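Local coordinates for putative secreted protein (Streptomyces coelicolor A3, PDB 2QF9) that is of unknown function, a putative secreted DUF305 protein whose ferritin-clan sequence family is consistent with its four long, bundled helices, at residues H124-V135 and A147-I158; D6-R14 and C134-E143. All blocks are in the same frame, centred on the assembly; numbering follows the deposited sequence.

Contact 1 (H124-V135 and A147-I158); sequences HRGGVHMAKGCV and ARGMVESQESEI
H124-V135 and A147-I158 run antiparallel as two helical segments, their directions 152° apart and their axes approaching to 8.2 Å, with H124 facing Q154, V128 facing V151 and A131 facing A147. The close spacing is consistent with the small residues at one end: the methyl of A131 lies against the backbone O of A147 and meets CG2 of V151 at 3.7 Å, while CB of A147 touches SG of C134. V135 finishes this end, its CG2 against the backbone of R148. Midway, Q154 replaces purely apolar packing. Its CB rests on V128 CG2 at 3.5 Å, and its CG sits over the centre of one face of the H124 ring, 4.2 Å from the centroid, a CH-pi contact. The amide beyond is tentative, Q154 having two modelled conformers: in one, the extended chain carries OE1 to 3.5 Å from G127 CA, where the absence of a side chain makes room for it, and NE2 donates back to M150 O at 3.1 Å, from above the carbonyl plane and on the face opposite the Q154 backbone N. The H124 ring is fixed at its edge as well: NE2 donates to OE1 of E157 at 2.7 Å with an N-H...O angle of 162°, OE1 receives it on its anti lone pair, away from OE2, and ring and carboxylate are nearly coplanar. I158 CG1 packs on CB of H124, and I158 CG2 lies over one face of the R125 guanidinium, whose NE forms a salt bridge with E172. With Q50 of helix 37-63 also touching H124 and H20 of helix 8-31 touching M150, the pair has the antiparallel neighbour packing of a helical bundle, joined by a His-carboxylate hydrogen bond whose histidine is buried.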
loop_
_atom_site.group_PDB
_atom_site.type_symbol
_atom_site.label_atom_id
_atom_site.label_comp_id
_atom_site.label_asym_id
_atom_site.label_seq_id
_atom_site.Cartn_x
_atom_site.Cartn_y
_atom_site.Cartn_z
ATOM N N HIS A 124 3.497 12.929 -11.285
ATOM C CA HIS A 124 3.104 13.914 -10.271
ATOM C C HIS A 124 2.397 15.128 -10.881
ATOM O O HIS A 124 1.396 15.589 -10.324
ATOM C CB HIS A 124 4.323 14.375 -9.469
ATOM C CG HIS A 124 4.674 13.486 -8.315
ATOM N ND1 HIS A 124 4.331 12.147 -8.250
ATOM C CD2 HIS A 124 5.354 13.759 -7.175
ATOM C CE1 HIS A 124 4.767 11.646 -7.106
ATOM N NE2 HIS A 124 5.388 12.603 -6.434
ATOM N N ARG A 125 2.909 15.630 -12.012
ATOM C CA ARG A 125 2.276 16.776 -12.680
ATOM C C ARG A 125 0.820 16.473 -13.053
ATOM O O ARG A 125 -0.072 17.287 -12.775
ATOM C CB ARG A 125 3.089 17.262 -13.873
ATOM C CG ARG A 125 4.361 17.995 -13.475
ATOM C CD ARG A 125 4.920 18.826 -14.647
ATOM N NE ARG A 125 6.314 19.244 -14.439
ATOM C CZ ARG A 125 6.717 20.167 -13.566
ATOM N NH1 ARG A 125 5.844 20.796 -12.772
ATOM N NH2 ARG A 125 8.010 20.464 -13.486
ATOM N N GLY A 126 0.588 15.288 -13.631
ATOM C CA GLY A 126 -0.759 14.833 -14.003
ATOM C C GLY A 126 -1.634 14.693 -12.759
ATOM O O GLY A 126 -2.801 15.094 -12.752
ATOM N N GLY A 127 -1.051 14.111 -11.716
ATOM C CA GLY A 127 -1.707 13.910 -10.412
ATOM C C GLY A 127 -2.188 15.205 -9.782
ATOM O O GLY A 127 -3.320 15.282 -9.271
ATOM N N VAL A 128 -1.337 16.226 -9.827
ATOM C CA VAL A 128 -1.663 17.548 -9.277
ATOM C C VAL A 128 -2.873 18.137 -10.032
ATOM O O VAL A 128 -3.811 18.654 -9.406
ATOM C CB VAL A 128 -0.436 18.504 -9.329
ATOM C CG1 VAL A 128 -0.851 19.964 -9.152
ATOM C CG2 VAL A 128 0.600 18.112 -8.271
ATOM N N HIS A 129 -2.846 18.030 -11.360
ATOM C CA HIS A 129 -3.956 18.457 -12.206
ATOM C C HIS A 129 -5.284 17.797 -11.786
ATOM O O HIS A 129 -6.298 18.470 -11.600
ATOM C CB HIS A 129 -3.638 18.149 -13.662
ATOM C CG HIS A 129 -4.732 18.521 -14.604
ATOM N ND1 HIS A 129 -5.013 19.830 -14.933
ATOM C CD2 HIS A 129 -5.626 17.763 -15.277
ATOM C CE1 HIS A 129 -6.029 19.859 -15.779
ATOM N NE2 HIS A 129 -6.419 18.617 -16.004
HETATM N N MSE A 130 -5.250 16.480 -11.610
HETATM C CA MSE A 130 -6.419 15.724 -11.180
HETATM C C MSE A 130 -6.863 16.076 -9.759
HETATM O O MSE A 130 -8.070 16.229 -9.503
HETATM C CB MSE A 130 -6.133 14.225 -11.277
HETATM C CG MSE A 130 -5.832 13.753 -12.669
HETATM SE SE MSE A 130 -5.020 11.962 -12.638
HETATM C CE MSE A 130 -6.491 10.925 -11.859
ATOM N N ALA A 131 -5.905 16.204 -8.841
ATOM C CA ALA A 131 -6.218 16.542 -7.444
ATOM C C ALA A 131 -6.872 17.935 -7.359
ATOM O O ALA A 131 -7.852 18.145 -6.615
ATOM C CB ALA A 131 -4.981 16.501 -6.603
ATOM N N LYS A 132 -6.331 18.871 -8.138
ATOM C CA LYS A 132 -6.910 20.208 -8.258
ATOM C C LYS A 132 -8.358 20.129 -8.716
ATOM O O LYS A 132 -9.205 20.900 -8.224
ATOM C CB LYS A 132 -6.076 21.089 -9.198
ATOM C CG LYS A 132 -4.824 21.647 -8.565
ATOM C CD LYS A 132 -4.049 22.496 -9.577
ATOM C CE LYS A 132 -2.810 23.131 -8.967
ATOM N NZ LYS A 132 -2.005 23.829 -10.047
ATOM N N GLY A 133 -8.647 19.199 -9.632
ATOM C CA GLY A 133 -10.009 18.974 -10.121
ATOM C C GLY A 133 -10.944 18.559 -8.989
ATOM O O GLY A 133 -12.085 19.022 -8.909
ATOM N N CYS A 134 -10.467 17.672 -8.119
ATOM C CA CYS A 134 -11.244 17.261 -6.948
ATOM C C CYS A 134 -11.383 18.405 -5.922
ATOM O O CYS A 134 -12.449 18.580 -5.337
ATOM C CB CYS A 134 -10.649 15.995 -6.317
ATOM S SG CYS A 134 -11.491 15.369 -4.820
ATOM N N VAL A 135 -10.328 19.199 -5.716
ATOM C CA VAL A 135 -10.432 20.343 -4.799
ATOM C C VAL A 135 -11.594 21.259 -5.272
ATOM O O VAL A 135 -12.384 21.759 -4.456
ATOM C CB VAL A 135 -9.072 21.109 -4.611
ATOM C CG1 VAL A 135 -9.258 22.376 -3.761
ATOM C CG2 VAL A 135 -8.044 20.216 -3.941
ATOM N N ALA A 147 -7.240 15.346 -1.454
ATOM C CA ALA A 147 -6.835 15.923 -2.741
ATOM C C ALA A 147 -5.939 17.165 -2.540
ATOM O O ALA A 147 -4.893 17.300 -3.175
ATOM C CB ALA A 147 -8.074 16.249 -3.582
ATOM N N ARG A 148 -6.349 18.053 -1.634
ATOM C CA ARG A 148 -5.579 19.268 -1.321
ATOM C C ARG A 148 -4.169 18.921 -0.801
ATOM O O ARG A 148 -3.190 19.619 -1.100
ATOM C CB ARG A 148 -6.365 20.116 -0.311
ATOM C CG ARG A 148 -6.054 21.616 -0.302
ATOM C CD ARG A 148 -7.349 22.447 -0.187
ATOM N NE ARG A 148 -8.372 21.808 0.649
ATOM C CZ ARG A 148 -9.683 21.996 0.519
ATOM N NH1 ARG A 148 -10.156 22.805 -0.421
ATOM N NH2 ARG A 148 -10.524 21.367 1.330
ATOM N N GLY A 149 -4.073 17.831 -0.040
ATOM C CA GLY A 149 -2.795 17.348 0.501
ATOM C C GLY A 149 -1.908 16.764 -0.579
ATOM O O GLY A 149 -0.683 16.921 -0.532
HETATM N N MSE A 150 -2.533 16.114 -1.562
HETATM C CA MSE A 150 -1.806 15.596 -2.725
HETATM C C MSE A 150 -1.202 16.711 -3.558
HETATM O O MSE A 150 -0.080 16.572 -4.014
HETATM C CB MSE A 150 -2.693 14.732 -3.613
HETATM C CG MSE A 150 -3.217 13.486 -2.926
HETATM SE SE MSE A 150 -4.184 12.475 -4.284
HETATM C CE MSE A 150 -5.223 11.291 -3.141
ATOM N N VAL A 151 -1.926 17.817 -3.738
ATOM C CA VAL A 151 -1.342 18.970 -4.446
ATOM C C VAL A 151 -0.029 19.406 -3.774
ATOM O O VAL A 151 1.010 19.511 -4.436
ATOM C CB VAL A 151 -2.352 20.134 -4.610
ATOM C CG1 VAL A 151 -1.702 21.332 -5.305
ATOM C CG2 VAL A 151 -3.579 19.661 -5.426
ATOM N N GLU A 152 -0.063 19.595 -2.460
ATOM C CA GLU A 152 1.132 19.993 -1.700
ATOM C C GLU A 152 2.247 18.961 -1.767
ATOM O O GLU A 152 3.391 19.306 -2.063
ATOM C CB GLU A 152 0.794 20.219 -0.224
ATOM C CG GLU A 152 -0.296 21.211 0.047
ATOM C CD GLU A 152 -0.633 21.268 1.541
ATOM O OE1 GLU A 152 -0.538 20.215 2.218
ATOM O OE2 GLU A 152 -0.973 22.367 2.032
ATOM N N SER A 153 1.921 17.701 -1.468
ATOM C CA SER A 153 2.934 16.655 -1.391
ATOM C C SER A 153 3.572 16.381 -2.759
ATOM O O SER A 153 4.802 16.209 -2.846
ATOM C CB SER A 153 2.384 15.358 -0.756
ATOM O OG SER A 153 1.375 14.784 -1.574
ATOM N N GLN A 154 2.759 16.348 -3.809
ATOM C CA GLN A 154 3.287 16.087 -5.145
ATOM C C GLN A 154 4.123 17.257 -5.654
ATOM O O GLN A 154 5.164 17.048 -6.279
ATOM C CB GLN A 154 2.167 15.778 -6.122
ATOM C CG GLN A 154 1.449 14.479 -5.833
ATOM C CD GLN A 154 0.312 14.261 -6.801
ATOM O OE1 GLN A 154 0.434 13.487 -7.733
ATOM N NE2 GLN A 154 -0.793 14.977 -6.600
ATOM N N GLU A 155 3.674 18.484 -5.380
ATOM C CA GLU A 155 4.460 19.674 -5.767
ATOM C C GLU A 155 5.812 19.731 -5.026
ATOM O O GLU A 155 6.838 19.986 -5.649
ATOM C CB GLU A 155 3.646 20.955 -5.601
ATOM C CG GLU A 155 2.621 21.149 -6.688
ATOM C CD GLU A 155 1.828 22.447 -6.550
ATOM O OE1 GLU A 155 1.818 23.064 -5.454
ATOM O OE2 GLU A 155 1.193 22.820 -7.553
ATOM N N SER A 156 5.815 19.402 -3.727
ATOM C CA SER A 156 7.047 19.298 -2.940
ATOM C C SER A 156 7.971 18.221 -3.519
ATOM O O SER A 156 9.166 18.444 -3.672
ATOM C CB SER A 156 6.744 19.003 -1.463
ATOM O OG SER A 156 7.937 18.758 -0.721
ATOM N N GLU A 157 7.403 17.072 -3.875
ATOM C CA GLU A 157 8.210 15.979 -4.440
ATOM C C GLU A 157 8.762 16.314 -5.833
ATOM O O GLU A 157 9.884 15.909 -6.161
ATOM C CB GLU A 157 7.435 14.658 -4.426
ATOM C CG GLU A 157 7.465 14.042 -3.023
ATOM C CD GLU A 157 6.623 12.786 -2.874
ATOM O OE1 GLU A 157 6.013 12.329 -3.861
ATOM O OE2 GLU A 157 6.567 12.268 -1.733
ATOM N N ILE A 158 8.006 17.069 -6.633
ATOM C CA ILE A 158 8.533 17.515 -7.944
ATOM C C ILE A 158 9.801 18.370 -7.735
ATOM O O ILE A 158 10.814 18.170 -8.412
ATOM C CB ILE A 158 7.472 18.296 -8.756
ATOM C CG1 ILE A 158 6.373 17.337 -9.251
ATOM C CG2 ILE A 158 8.123 19.026 -9.980
ATOM C CD1 ILE A 158 5.060 18.055 -9.697
#

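Contact 2 (D6-R14 and C134-E143); sequences DSADAGFAR and CVERCTVGVE
D9, in the first turn of helix 8-31, sends its carboxylate into the turn between helices 109-137 and 141-167, where the CA atoms of D9 and C138 come within 5.0 Å. OD1 accepts two backbone N-H groups: T139 N at 2.8 Å on the syn lone pair, and V140 N at 3.0 Å from above the carboxylate plane, the straighter bond at 171°. OD2 takes the T139 hydroxyl at 2.7 Å, on the syn side but tilted from the plane. T139 chi1 of 71° sets OG1 between its backbone N and carbonyl carbon, which lets hydroxyl and amide reach the same carboxylate. An asparagine here would probably leave one of these donors without its acceptor and free the turn to shift, since the amide nitrogen cannot accept as the lost oxygen did. The turn, which joins two antiparallel helices at one end of the four-helix bundle, is also tied internally by the C134-C138 disulfide, and this cross-link packs on F12. With CG anti to its backbone N (chi1 177°), F12 turns one ring face to C134, whose CB lies 3.6 Å from the centroid; SG of C134 stands over the same face at 4.0 Å from the centroid, a sulfur-aromatic contact. E143 enters at the ring edge, its OE2 3.4 Å from F12 CD2, and passes on to D9 O, which OE2 approaches to 2.7 Å. At the border, A8 CB meets the backbone O and CB of R137 and the backbone N of C138. Packing is much sparser toward solvent: the rest of the R137 side chain leads away from helix 8-31, and exposed T139 adds little area beyond its bonds to D9. V140 also packs on L63 of the second subunit.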
loop_
_atom_site.group_PDB
_atom_site.type_symbol
_atom_site.label_atom_id
_atom_site.label_comp_id
_atom_site.label_asym_id
_atom_site.label_seq_id
_atom_site.Cartn_x
_atom_site.Cartn_y
_atom_site.Cartn_z
ATOM N N ASP A 6 -21.730 8.781 -10.723
ATOM C CA ASP A 6 -21.169 9.729 -11.688
ATOM C C ASP A 6 -20.679 11.036 -11.040
ATOM O O ASP A 6 -20.398 12.030 -11.728
ATOM C CB ASP A 6 -22.158 9.990 -12.843
ATOM C CG ASP A 6 -23.466 10.666 -12.389
ATOM O OD1 ASP A 6 -23.776 10.698 -11.167
ATOM O OD2 ASP A 6 -24.195 11.165 -13.283
ATOM N N SER A 7 -20.567 11.025 -9.715
ATOM C CA SER A 7 -20.144 12.212 -8.994
ATOM C C SER A 7 -18.638 12.426 -9.187
ATOM O O SER A 7 -17.906 11.515 -9.610
ATOM C CB SER A 7 -20.479 12.095 -7.507
ATOM O OG SER A 7 -19.683 11.096 -6.888
ATOM N N ALA A 8 -18.201 13.644 -8.898
ATOM C CA ALA A 8 -16.771 13.969 -8.810
ATOM C C ALA A 8 -16.088 13.107 -7.735
ATOM O O ALA A 8 -14.963 12.651 -7.916
ATOM C CB ALA A 8 -16.607 15.448 -8.471
ATOM N N ASP A 9 -16.763 12.924 -6.599
ATOM C CA ASP A 9 -16.201 12.125 -5.513
ATOM C C ASP A 9 -15.912 10.702 -5.988
ATOM O O ASP A 9 -14.817 10.182 -5.755
ATOM C CB ASP A 9 -17.143 12.132 -4.318
ATOM C CG ASP A 9 -17.428 13.548 -3.831
ATOM O OD1 ASP A 9 -16.512 14.173 -3.288
ATOM O OD2 ASP A 9 -18.567 14.025 -4.009
ATOM N N ALA A 10 -16.872 10.090 -6.677
ATOM C CA ALA A 10 -16.672 8.721 -7.152
ATOM C C ALA A 10 -15.614 8.663 -8.250
ATOM O O ALA A 10 -14.753 7.792 -8.237
ATOM C CB ALA A 10 -17.985 8.096 -7.635
ATOM N N GLY A 11 -15.705 9.577 -9.212
ATOM C CA GLY A 11 -14.796 9.567 -10.367
ATOM C C GLY A 11 -13.359 9.803 -9.947
ATOM O O GLY A 11 -12.453 9.120 -10.429
ATOM N N PHE A 12 -13.142 10.757 -9.048
ATOM C CA PHE A 12 -11.785 11.018 -8.567
ATOM C C PHE A 12 -11.235 9.799 -7.832
ATOM O O PHE A 12 -10.097 9.401 -8.073
ATOM C CB PHE A 12 -11.703 12.276 -7.698
ATOM C CG PHE A 12 -10.328 12.530 -7.134
ATOM C CD1 PHE A 12 -9.320 13.089 -7.931
ATOM C CD2 PHE A 12 -10.042 12.180 -5.808
ATOM C CE1 PHE A 12 -8.044 13.330 -7.386
ATOM C CE2 PHE A 12 -8.779 12.400 -5.250
ATOM C CZ PHE A 12 -7.769 12.981 -6.043
ATOM N N ALA A 13 -12.050 9.198 -6.960
ATOM C CA ALA A 13 -11.641 7.977 -6.250
ATOM C C ALA A 13 -11.248 6.850 -7.208
ATOM O O ALA A 13 -10.202 6.206 -7.008
ATOM C CB ALA A 13 -12.727 7.509 -5.271
ATOM N N ARG A 14 -12.046 6.623 -8.257
ATOM C CA ARG A 14 -11.742 5.589 -9.258
ATOM C C ARG A 14 -10.450 5.902 -10.015
ATOM O O ARG A 14 -9.525 5.062 -10.107
ATOM C CB ARG A 14 -12.893 5.447 -10.265
ATOM C CG ARG A 14 -14.094 4.694 -9.743
ATOM C CD ARG A 14 -15.164 4.535 -10.817
ATOM N NE ARG A 14 -16.365 3.929 -10.251
ATOM C CZ ARG A 14 -17.520 4.556 -10.025
ATOM N NH1 ARG A 14 -18.526 3.886 -9.483
ATOM N NH2 ARG A 14 -17.683 5.830 -10.355
ATOM N N CYS A 134 -10.467 17.672 -8.119
ATOM C CA CYS A 134 -11.244 17.261 -6.948
ATOM C C CYS A 134 -11.383 18.405 -5.922
ATOM O O CYS A 134 -12.449 18.580 -5.337
ATOM C CB CYS A 134 -10.649 15.995 -6.317
ATOM S SG CYS A 134 -11.491 15.369 -4.820
ATOM N N VAL A 135 -10.328 19.199 -5.716
ATOM C CA VAL A 135 -10.432 20.343 -4.799
ATOM C C VAL A 135 -11.594 21.259 -5.272
ATOM O O VAL A 135 -12.384 21.759 -4.456
ATOM C CB VAL A 135 -9.072 21.109 -4.611
ATOM C CG1 VAL A 135 -9.258 22.376 -3.761
ATOM C CG2 VAL A 135 -8.044 20.216 -3.941
ATOM N N GLU A 136 -11.711 21.431 -6.582
ATOM C CA GLU A 136 -12.805 22.214 -7.173
ATOM C C GLU A 136 -14.179 21.535 -7.113
ATOM O O GLU A 136 -15.176 22.196 -6.803
ATOM C CB GLU A 136 -12.472 22.563 -8.622
ATOM C CG GLU A 136 -13.555 23.353 -9.364
ATOM C CD GLU A 136 -13.198 23.568 -10.818
ATOM O OE1 GLU A 136 -12.000 23.796 -11.105
ATOM O OE2 GLU A 136 -14.114 23.510 -11.674
ATOM N N ARG A 137 -14.239 20.229 -7.402
ATOM C CA ARG A 137 -15.509 19.571 -7.728
ATOM C C ARG A 137 -16.033 18.579 -6.671
ATOM O O ARG A 137 -17.248 18.354 -6.575
ATOM C CB ARG A 137 -15.408 18.842 -9.070
ATOM C CG ARG A 137 -15.166 19.731 -10.292
ATOM C CD ARG A 137 -15.001 18.874 -11.529
ATOM N NE ARG A 137 -14.847 19.673 -12.746
ATOM C CZ ARG A 137 -15.851 19.993 -13.564
ATOM N NH1 ARG A 137 -17.087 19.591 -13.300
ATOM N NH2 ARG A 137 -15.621 20.729 -14.650
ATOM N N CYS A 138 -15.127 17.947 -5.922
ATOM C CA CYS A 138 -15.534 17.013 -4.869
ATOM C C CYS A 138 -16.386 17.691 -3.796
ATOM O O CYS A 138 -16.237 18.901 -3.523
ATOM C CB CYS A 138 -14.318 16.357 -4.216
ATOM S SG CYS A 138 -13.482 15.173 -5.330
ATOM N N THR A 139 -17.256 16.889 -3.188
ATOM C CA THR A 139 -18.167 17.358 -2.137
ATOM C C THR A 139 -17.912 16.701 -0.765
ATOM O O THR A 139 -18.332 17.226 0.273
ATOM C CB THR A 139 -19.659 17.162 -2.549
ATOM O OG1 THR A 139 -19.991 15.768 -2.538
ATOM C CG2 THR A 139 -19.933 17.721 -3.938
ATOM N N VAL A 140 -17.238 15.551 -0.759
ATOM C CA VAL A 140 -16.930 14.840 0.476
ATOM C C VAL A 140 -15.681 15.435 1.138
ATOM O O VAL A 140 -14.597 15.478 0.536
ATOM C CB VAL A 140 -16.742 13.308 0.229
ATOM C CG1 VAL A 140 -16.279 12.621 1.494
ATOM C CG2 VAL A 140 -18.031 12.674 -0.290
ATOM N N GLY A 141 -15.851 15.903 2.370
ATOM C CA GLY A 141 -14.825 16.680 3.058
ATOM C C GLY A 141 -13.483 15.974 3.141
ATOM O O GLY A 141 -12.453 16.557 2.801
ATOM N N VAL A 142 -13.490 14.708 3.582
ATOM C CA VAL A 142 -12.239 13.975 3.758
ATOM C C VAL A 142 -11.517 13.768 2.409
ATOM O O VAL A 142 -10.287 13.781 2.351
ATOM C CB VAL A 142 -12.459 12.636 4.526
ATOM C CG1 VAL A 142 -13.397 11.694 3.769
ATOM C CG2 VAL A 142 -11.152 11.974 4.854
ATOM N N GLU A 143 -12.301 13.593 1.351
ATOM C CA GLU A 143 -11.772 13.421 -0.011
ATOM C C GLU A 143 -11.185 14.717 -0.579
ATOM O O GLU A 143 -10.107 14.694 -1.189
ATOM C CB GLU A 143 -12.842 12.863 -0.943
ATOM C CG GLU A 143 -12.265 12.379 -2.264
ATOM C CD GLU A 143 -13.270 11.647 -3.132
ATOM O OE1 GLU A 143 -14.411 11.417 -2.680
ATOM O OE2 GLU A 143 -12.901 11.292 -4.270
#

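In the fold
From the N terminus, helix 8-31 opens the chain with the first half of contact 2, and its partner arrives only after 119 intervening residues, most of them helical and including helix 37-63. Contact 2 thus closes a long loop, bringing the start of the fold to the turn between helices 109-137 and 141-167. Contact 1 closes a short one of 11 residues that contains this turn. In sequence the two contacts cross: 124-135 precedes and overlaps 134-143, and 147-158 follows it. C134 and V135 belong to both. In space the centres are 14 Å apart, bridged where the F12 ring meets A131, A147 and M150, so helix 8-31 is tied to the turn end of the hairpin.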